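Local coordinates for protein transcriptional regulator (Pseudomonas aeruginosa, PDB 3E7Q) that probably binds operator DNA through an N-terminal helix-turn-helix domain as a dimeric TetR-family transcriptional repressor, at residues B[117-120]-B[121-125]; B[155-159]-B[160-164]; B[164-167]-B[168-171]. All coordinates share one frame; numbering follows the deposited sequence.

Contact 1. Residues B[117-120]-B[121-125]; sequences WGAV and GSIEA
Ile123 returns to Ala119 of helix 110-120 and meets it twice, once through the backbone and once through its side chain. Its N donates to Ala119 O at 3.0 Å with an N-H...O angle of 145°, so the bond is noticeably bent. With CG1 beside the backbone N and CG2 anti to it (chi1 -48°), the longer branch lies alongside the same carbonyl: CG1 stands 3.6 Å from Ala119 O and comes within 4.4 Å of Ala119 CB in a loose apolar contact. Phe32 of helix 12-34 packs on both residues. The Ser122 hydroxyl, turned between its backbone N and carbonyl carbon (chi1 53°), stays 3.9 Å from Ala119 O. A water bridges the turn, donating to Trp117 O at 2.6 Å and more weakly to Gly118 O, and weakly accepting from Gly121 N. The Val120 side chain packs on Tyr66 and on Leu179 of the second subunit. Ile123 thus joins a carbonyl of helix 110-120 to the N-cap position of helix 124-152, a short interhelical turn in the all-helical C-terminal domain of a TetR-family regulator.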
ATOM      1  N   TRP B 117      -4.805  -7.706  -2.232  1.00 41.47           N
ATOM      2  CA  TRP B 117      -3.752  -7.238  -3.077  1.00 41.43           C
ATOM      3  C   TRP B 117      -2.723  -8.298  -3.415  1.00 41.70           C
ATOM      4  O   TRP B 117      -2.107  -8.237  -4.457  1.00 40.02           O
ATOM      5  CB  TRP B 117      -3.088  -6.094  -2.372  1.00 42.28           C
ATOM      6  CG  TRP B 117      -3.896  -4.891  -2.315  1.00 43.41           C
ATOM      7  CD1 TRP B 117      -4.930  -4.562  -3.136  1.00 42.87           C
ATOM      8  CD2 TRP B 117      -3.733  -3.794  -1.418  1.00 42.56           C
ATOM      9  NE1 TRP B 117      -5.394  -3.338  -2.814  1.00 43.71           N
ATOM     10  CE2 TRP B 117      -4.662  -2.819  -1.796  1.00 43.45           C
ATOM     11  CE3 TRP B 117      -2.857  -3.523  -0.367  1.00 41.96           C
ATOM     12  CZ2 TRP B 117      -4.796  -1.605  -1.112  1.00 44.77           C
ATOM     13  CZ3 TRP B 117      -2.974  -2.353   0.304  1.00 43.28           C
ATOM     14  CH2 TRP B 117      -3.929  -1.383  -0.078  1.00 44.96           C
ATOM     15  N   GLY B 118      -2.501  -9.266  -2.523  1.00 43.02           N
ATOM     16  CA  GLY B 118      -1.593 -10.365  -2.830  1.00 43.01           C
ATOM     17  C   GLY B 118      -2.221 -11.353  -3.796  1.00 43.44           C
ATOM     18  O   GLY B 118      -1.524 -11.960  -4.590  1.00 46.35           O
ATOM     19  N   ALA B 119      -3.531 -11.527  -3.710  1.00 42.89           N
ATOM     20  CA  ALA B 119      -4.267 -12.374  -4.622  1.00 42.61           C
ATOM     21  C   ALA B 119      -4.428 -11.736  -6.029  1.00 43.63           C
ATOM     22  O   ALA B 119      -4.787 -12.443  -6.951  1.00 43.52           O
ATOM     23  CB  ALA B 119      -5.599 -12.698  -4.033  1.00 40.99           C
ATOM     24  N   VAL B 120      -4.225 -10.412  -6.163  1.00 43.00           N
ATOM     25  CA  VAL B 120      -4.484  -9.706  -7.396  1.00 43.06           C
ATOM     26  C   VAL B 120      -3.574 -10.232  -8.527  1.00 44.89           C
ATOM     27  O   VAL B 120      -4.048 -10.492  -9.640  1.00 44.39           O
ATOM     28  CB  VAL B 120      -4.427  -8.153  -7.240  1.00 42.25           C
ATOM     29  CG1 VAL B 120      -4.147  -7.478  -8.565  1.00 41.17           C
ATOM     30  CG2 VAL B 120      -5.695  -7.636  -6.662  1.00 38.19           C
ATOM     31  N   GLY B 121      -2.313 -10.499  -8.213  1.00 47.15           N
ATOM     32  CA  GLY B 121      -1.344 -10.834  -9.266  1.00 48.90           C
ATOM     33  C   GLY B 121      -1.418 -12.250  -9.840  1.00 49.95           C
ATOM     34  O   GLY B 121      -1.032 -12.499 -11.024  1.00 51.31           O
ATOM     35  N   SER B 122      -1.861 -13.176  -8.993  1.00 50.17           N
ATOM     36  CA  SER B 122      -1.989 -14.577  -9.354  1.00 49.72           C
ATOM     37  C   SER B 122      -3.406 -15.056  -9.630  1.00 49.72           C
ATOM     38  O   SER B 122      -3.557 -16.103 -10.216  1.00 49.70           O
ATOM     39  CB  SER B 122      -1.376 -15.430  -8.242  1.00 50.73           C
ATOM     40  OG  SER B 122      -1.920 -15.096  -6.975  1.00 51.22           O
ATOM     41  N   ILE B 123      -4.459 -14.351  -9.196  1.00 48.78           N
ATOM     42  CA  ILE B 123      -5.835 -14.835  -9.458  1.00 48.58           C
ATOM     43  C   ILE B 123      -6.555 -13.797 -10.300  1.00 48.87           C
ATOM     44  O   ILE B 123      -6.858 -12.702  -9.782  1.00 49.02           O
ATOM     45  CB  ILE B 123      -6.666 -15.056  -8.157  1.00 47.98           C
ATOM     46  CG1 ILE B 123      -5.878 -15.864  -7.092  1.00 48.24           C
ATOM     47  CG2 ILE B 123      -8.065 -15.609  -8.499  1.00 46.75           C
ATOM     48  CD1 ILE B 123      -5.979 -17.420  -7.201  1.00 46.41           C
ATOM     49  N   GLU B 124      -6.873 -14.129 -11.549  1.00 49.54           N
ATOM     50  CA  GLU B 124      -7.324 -13.111 -12.509  1.00 51.03           C
ATOM     51  C   GLU B 124      -8.667 -12.500 -12.123  1.00 49.32           C
ATOM     52  O   GLU B 124      -8.864 -11.299 -12.320  1.00 48.91           O
ATOM     53  CB  GLU B 124      -7.297 -13.567 -14.004  1.00 51.50           C
ATOM     54  CG  GLU B 124      -6.808 -12.369 -15.040  1.00 52.97           C
ATOM     55  CD  GLU B 124      -7.874 -11.860 -16.104  1.00 56.32           C
ATOM     56  OE1 GLU B 124      -9.081 -11.673 -15.795  1.00 64.28           O
ATOM     57  OE2 GLU B 124      -7.513 -11.617 -17.300  1.00 64.81           O
ATOM     58  N   ALA B 125      -9.553 -13.320 -11.553  1.00 47.51           N
ATOM     59  CA  ALA B 125     -10.839 -12.870 -11.042  1.00 46.63           C
ATOM     60  C   ALA B 125     -10.701 -11.794  -9.972  1.00 45.16           C
ATOM     61  O   ALA B 125     -11.451 -10.812  -9.980  1.00 46.69           O
ATOM     62  CB  ALA B 125     -11.703 -14.108 -10.504  1.00 46.58           C
TER
HETATM   63  O   HOH W   1      -0.682  -9.174  -6.431  1.00 40.66           O

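Contact 2. Residues B[155-159]-B[160-164]; sequences ADFDA and ELAAI
Asp158 grips Leu161 through its carboxylate: OD1 accepts from Leu161 N at 3.0 Å with an N-H...O angle of 159°. The amide arrives from above the carboxylate plane, 65° out of it. CG lies anti to the backbone N of Asp158 (chi1 -179°), which swings the carboxylate forward over the first turn of helix 159-179 and makes the residue a side-chain N-cap. The second carboxylate oxygen, OD2, rests 3.5 Å from Leu161 CB. The main chain of Asp158 serves the same turn, since Asp158 O receives Ala162 N at 3.0 Å in a nearly straight bond. One residue on, Ala159 O accepts from Ala163 N at 2.9 Å, with a more bent geometry.

Ahead of the cap, the Phe157 ring reaches the helix with its far end, CZ lying 3.3 Å from Ala162 CB, while the ring is oblique to that methyl. Trp154 meets the Phe157 ring edge-to-face, and Phe208 also packs on it. Leu161 packs on Gln191 of the second subunit.

The carboxylate of Glu160 lies near that of Asp158 without contact, Glu160 OE1 being 4.8 Å from Asp158 OD1. Two acidic groups beside the amino end of a helix would interact favourably with the helix dipole, and the N-H groups of the first turn probably help stabilise the charge of Asp158 despite this like-charged neighbour.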
ATOM      1  N   ALA B 155      -7.245  25.130 -19.072  1.00 47.84           N
ATOM      2  CA  ALA B 155      -7.353  24.864 -20.512  1.00 49.14           C
ATOM      3  C   ALA B 155      -7.252  23.372 -20.898  1.00 49.86           C
ATOM      4  O   ALA B 155      -8.199  22.812 -21.529  1.00 51.43           O
ATOM      5  CB  ALA B 155      -6.281  25.725 -21.303  1.00 49.32           C
ATOM      6  N   ASP B 156      -6.150  22.708 -20.607  1.00 49.05           N
ATOM      7  CA  ASP B 156      -6.173  21.235 -20.854  1.00 49.78           C
ATOM      8  C   ASP B 156      -5.579  20.480 -19.713  1.00 47.71           C
ATOM      9  O   ASP B 156      -4.394  20.216 -19.653  1.00 48.17           O
ATOM     10  CB  ASP B 156      -5.477  20.772 -22.107  1.00 51.16           C
ATOM     11  CG  ASP B 156      -4.192  21.465 -22.326  1.00 55.25           C
ATOM     12  OD1 ASP B 156      -4.247  22.696 -22.595  1.00 60.34           O
ATOM     13  OD2 ASP B 156      -3.146  20.769 -22.286  1.00 61.99           O
ATOM     14  N   PHE B 157      -6.477  20.145 -18.821  1.00 45.05           N
ATOM     15  CA  PHE B 157      -6.163  19.527 -17.627  1.00 42.53           C
ATOM     16  C   PHE B 157      -6.397  18.057 -17.917  1.00 41.74           C
ATOM     17  O   PHE B 157      -7.438  17.690 -18.442  1.00 40.58           O
ATOM     18  CB  PHE B 157      -7.119  20.040 -16.555  1.00 40.48           C
ATOM     19  CG  PHE B 157      -6.817  19.500 -15.212  1.00 39.18           C
ATOM     20  CD1 PHE B 157      -5.526  19.615 -14.685  1.00 37.85           C
ATOM     21  CD2 PHE B 157      -7.766  18.822 -14.502  1.00 36.00           C
ATOM     22  CE1 PHE B 157      -5.232  19.108 -13.443  1.00 36.97           C
ATOM     23  CE2 PHE B 157      -7.467  18.361 -13.255  1.00 37.13           C
ATOM     24  CZ  PHE B 157      -6.204  18.517 -12.745  1.00 35.96           C
ATOM     25  N   ASP B 158      -5.422  17.233 -17.551  1.00 41.48           N
ATOM     26  CA  ASP B 158      -5.561  15.783 -17.616  1.00 40.14           C
ATOM     27  C   ASP B 158      -5.998  15.411 -16.225  1.00 39.37           C
ATOM     28  O   ASP B 158      -5.175  15.139 -15.343  1.00 38.14           O
ATOM     29  CB  ASP B 158      -4.248  15.155 -18.068  1.00 41.02           C
ATOM     30  CG  ASP B 158      -4.301  13.630 -18.202  1.00 44.14           C
ATOM     31  OD1 ASP B 158      -5.273  12.949 -17.843  1.00 42.40           O
ATOM     32  OD2 ASP B 158      -3.278  13.104 -18.651  1.00 50.66           O
ATOM     33  N   ALA B 159      -7.329  15.468 -16.056  1.00 38.32           N
ATOM     34  CA  ALA B 159      -8.031  15.084 -14.865  1.00 38.69           C
ATOM     35  C   ALA B 159      -7.852  13.607 -14.563  1.00 38.55           C
ATOM     36  O   ALA B 159      -7.860  13.241 -13.409  1.00 38.80           O
ATOM     37  CB  ALA B 159      -9.575  15.511 -14.938  1.00 36.33           C
ATOM     38  N   GLU B 160      -7.611  12.770 -15.577  1.00 39.39           N
ATOM     39  CA  GLU B 160      -7.329  11.330 -15.376  1.00 40.49           C
ATOM     40  C   GLU B 160      -5.998  11.082 -14.644  1.00 39.17           C
ATOM     41  O   GLU B 160      -5.930  10.315 -13.658  1.00 39.20           O
ATOM     42  CB  GLU B 160      -7.329  10.598 -16.731  1.00 41.21           C
ATOM     43  CG  GLU B 160      -8.672  10.589 -17.482  1.00 45.40           C
ATOM     44  CD  GLU B 160      -8.556  10.005 -18.912  1.00 49.54           C
ATOM     45  OE1 GLU B 160      -7.754   9.044 -19.111  1.00 65.10           O
ATOM     46  OE2 GLU B 160      -9.257  10.485 -19.863  1.00 62.15           O
ATOM     47  N   LEU B 161      -4.948  11.778 -15.086  1.00 37.60           N
ATOM     48  CA  LEU B 161      -3.672  11.688 -14.459  1.00 37.30           C
ATOM     49  C   LEU B 161      -3.654  12.304 -13.097  1.00 36.43           C
ATOM     50  O   LEU B 161      -3.092  11.691 -12.178  1.00 35.74           O
ATOM     51  CB  LEU B 161      -2.575  12.249 -15.356  1.00 39.19           C
ATOM     52  CG  LEU B 161      -1.139  11.834 -15.024  1.00 42.29           C
ATOM     53  CD1 LEU B 161      -0.887  10.308 -15.271  1.00 39.82           C
ATOM     54  CD2 LEU B 161      -0.224  12.730 -15.776  1.00 41.63           C
ATOM     55  N   ALA B 162      -4.333  13.463 -12.954  1.00 35.43           N
ATOM     56  CA  ALA B 162      -4.568  14.109 -11.662  1.00 34.60           C
ATOM     57  C   ALA B 162      -5.265  13.165 -10.683  1.00 34.41           C
ATOM     58  O   ALA B 162      -4.921  13.099  -9.509  1.00 33.86           O
ATOM     59  CB  ALA B 162      -5.346  15.435 -11.858  1.00 34.27           C
ATOM     60  N   ALA B 163      -6.251  12.421 -11.160  1.00 35.63           N
ATOM     61  CA  ALA B 163      -6.985  11.494 -10.300  1.00 36.08           C
ATOM     62  C   ALA B 163      -6.086  10.297  -9.852  1.00 35.76           C
ATOM     63  O   ALA B 163      -6.177   9.846  -8.742  1.00 37.87           O
ATOM     64  CB  ALA B 163      -8.291  11.044 -10.971  1.00 35.27           C
ATOM     65  N   ILE B 164      -5.217   9.800 -10.709  1.00 34.82           N
ATOM     66  CA  ILE B 164      -4.260   8.820 -10.316  1.00 35.08           C
ATOM     67  C   ILE B 164      -3.342   9.372  -9.198  1.00 35.89           C
ATOM     68  O   ILE B 164      -3.044   8.659  -8.243  1.00 36.43           O
ATOM     69  CB  ILE B 164      -3.392   8.288 -11.521  1.00 35.29           C
ATOM     70  CG1 ILE B 164      -4.248   7.410 -12.433  1.00 35.27           C
ATOM     71  CG2 ILE B 164      -2.052   7.581 -11.007  1.00 30.55           C
ATOM     72  CD1 ILE B 164      -3.755   7.302 -13.882  1.00 34.05           C
TER

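Contact 3. Residues B[164-167]-B[168-171]; sequences ISLS and ALLD
Residues 164-171 form two turns of regular alpha helix, in which Ala168, Leu169, Leu170 and Asp171 each donate their N to the carbonyl four residues earlier, from Ala168 N to Ile164 O (2.9 Å) through to Asp171 N to Ser167 O (2.9 Å). The bond from Leu170 N to Leu166 O is the straightest, at 172°.

Leu166 and Leu170 carry the side-chain contact. Leu166 extends with CG anti to its backbone N (chi1 -173°), whereas Leu170 turns CG beside its own N (chi1 -76°) and thereby leans back along the helix. Their chains cross at a slant, with CD1 of Leu170 4.0 Å from Leu166 CG. The same methyl lies 3.4 Å from Leu166 O, covering the carbonyl that Leu170 N already engages. Leu169 adds a looser touch, its CD2 standing 4.4 Å from Leu166 CD1. These leucines face other helices: Leu166 and Leu169 both pack on Trp196 of helix 186-204, while Leu166 meets Phe96 and Leu170 meets Phe95 of helix 88-99.

Ala168 CB sits 3.2 Å from Ile164 O and packs on Leu173 of the second subunit, and Leu169 touches Ser165 of that subunit. Ser167 keeps its hydroxyl on its own helix, where OG is hydrogen-bonded to Ala163 O. The Asp171 side chain folds back toward the preceding turn, its CG 3.3 Å from Ser167 O.

Much of the buried polarity is met within the helix. The carbonyls of residues 164-167 are all engaged by helical N-H groups, and Ser167 OG is satisfied by a main-chain oxygen; the exception is Ser165 OG, which has a weak hydrogen bond with Trp196 NE1. A largely apolar surface remains for the neighbouring helices and the dimer partner.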
ATOM      1  N   ILE B 164      -5.217   9.800 -10.709  1.00 34.82           N
ATOM      2  CA  ILE B 164      -4.260   8.820 -10.316  1.00 35.08           C
ATOM      3  C   ILE B 164      -3.342   9.372  -9.198  1.00 35.89           C
ATOM      4  O   ILE B 164      -3.044   8.659  -8.243  1.00 36.43           O
ATOM      5  CB  ILE B 164      -3.392   8.288 -11.521  1.00 35.29           C
ATOM      6  CG1 ILE B 164      -4.248   7.410 -12.433  1.00 35.27           C
ATOM      7  CG2 ILE B 164      -2.052   7.581 -11.007  1.00 30.55           C
ATOM      8  CD1 ILE B 164      -3.755   7.302 -13.882  1.00 34.05           C
ATOM      9  N   SER B 165      -2.958  10.632  -9.276  1.00 36.23           N
ATOM     10  CA  SER B 165      -2.069  11.236  -8.284  1.00 36.13           C
ATOM     11  C   SER B 165      -2.740  11.330  -6.920  1.00 37.45           C
ATOM     12  O   SER B 165      -2.173  10.977  -5.869  1.00 38.01           O
ATOM     13  CB  SER B 165      -1.659  12.633  -8.768  1.00 35.68           C
ATOM     14  OG  SER B 165      -0.778  13.279  -7.849  1.00 34.07           O
ATOM     15  N   LEU B 166      -3.929  11.902  -6.928  1.00 38.72           N
ATOM     16  CA  LEU B 166      -4.696  12.023  -5.734  1.00 39.45           C
ATOM     17  C   LEU B 166      -5.081  10.636  -5.079  1.00 40.01           C
ATOM     18  O   LEU B 166      -4.997  10.502  -3.855  1.00 39.49           O
ATOM     19  CB  LEU B 166      -5.944  12.903  -5.991  1.00 39.83           C
ATOM     20  CG  LEU B 166      -6.767  13.258  -4.735  1.00 38.87           C
ATOM     21  CD1 LEU B 166      -5.878  13.956  -3.624  1.00 39.43           C
ATOM     22  CD2 LEU B 166      -8.014  14.087  -5.113  1.00 39.07           C
ATOM     23  N   SER B 167      -5.528   9.661  -5.869  1.00 38.72           N
ATOM     24  CA  SER B 167      -5.747   8.297  -5.367  1.00 40.37           C
ATOM     25  C   SER B 167      -4.488   7.689  -4.758  1.00 39.66           C
ATOM     26  O   SER B 167      -4.546   7.085  -3.705  1.00 41.67           O
ATOM     27  CB  SER B 167      -6.236   7.348  -6.473  1.00 40.75           C
ATOM     28  OG  SER B 167      -7.399   7.906  -7.047  1.00 47.77           O
ATOM     29  N   ALA B 168      -3.372   7.847  -5.434  1.00 37.72           N
ATOM     30  CA  ALA B 168      -2.106   7.408  -4.918  1.00 37.32           C
ATOM     31  C   ALA B 168      -1.781   8.009  -3.539  1.00 36.89           C
ATOM     32  O   ALA B 168      -1.389   7.290  -2.626  1.00 36.24           O
ATOM     33  CB  ALA B 168      -0.994   7.650  -5.964  1.00 35.61           C
ATOM     34  N   LEU B 169      -1.996   9.311  -3.372  1.00 37.68           N
ATOM     35  CA  LEU B 169      -1.746  10.008  -2.111  1.00 37.18           C
ATOM     36  C   LEU B 169      -2.616   9.488  -0.979  1.00 38.39           C
ATOM     37  O   LEU B 169      -2.116   9.230   0.114  1.00 38.20           O
ATOM     38  CB  LEU B 169      -1.950  11.501  -2.242  1.00 37.84           C
ATOM     39  CG  LEU B 169      -1.758  12.427  -1.001  1.00 37.43           C
ATOM     40  CD1 LEU B 169      -0.348  12.284  -0.459  1.00 33.31           C
ATOM     41  CD2 LEU B 169      -2.085  13.896  -1.338  1.00 35.29           C
ATOM     42  N   LEU B 170      -3.907   9.337  -1.255  1.00 39.44           N
ATOM     43  CA  LEU B 170      -4.897   8.760  -0.343  1.00 39.22           C
ATOM     44  C   LEU B 170      -4.578   7.366   0.082  1.00 39.62           C
ATOM     45  O   LEU B 170      -4.562   7.086   1.273  1.00 39.38           O
ATOM     46  CB  LEU B 170      -6.322   8.803  -0.954  1.00 39.17           C
ATOM     47  CG  LEU B 170      -6.879  10.214  -0.864  1.00 41.38           C
ATOM     48  CD1 LEU B 170      -7.895  10.519  -1.991  1.00 40.83           C
ATOM     49  CD2 LEU B 170      -7.476  10.354   0.514  1.00 35.57           C
ATOM     50  N   ASP B 171      -4.267   6.508  -0.895  1.00 41.04           N
ATOM     51  CA  ASP B 171      -3.808   5.125  -0.654  1.00 40.72           C
ATOM     52  C   ASP B 171      -2.626   5.055   0.252  1.00 39.37           C
ATOM     53  O   ASP B 171      -2.607   4.249   1.206  1.00 38.04           O
ATOM     54  CB  ASP B 171      -3.381   4.425  -1.965  1.00 42.36           C
ATOM     55  CG  ASP B 171      -4.530   3.895  -2.758  1.00 47.60           C
ATOM     56  OD1 ASP B 171      -5.668   3.995  -2.293  1.00 56.56           O
ATOM     57  OD2 ASP B 171      -4.309   3.442  -3.917  1.00 59.90           O
TER

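From the N terminus, contact 1 comes first, closing the short turn between helices 110-120 and 124-152. The long helix 124-152 then runs toward contact 2, whose residues 155-164 lead from the following loop into helix 159-179, and contact 3 carries that helix onward from the shared Ile164. None of the three encloses or crosses another; they stand in series, contacts 1 and 2 having centres 28 Å apart, contacts 2 and 3 only 13 Å. Contact 1 sits beside helices 12-34 and 58-82, whereas contact 3 packs among helices 88-99, 124-152 and 186-204. All three touch the second subunit.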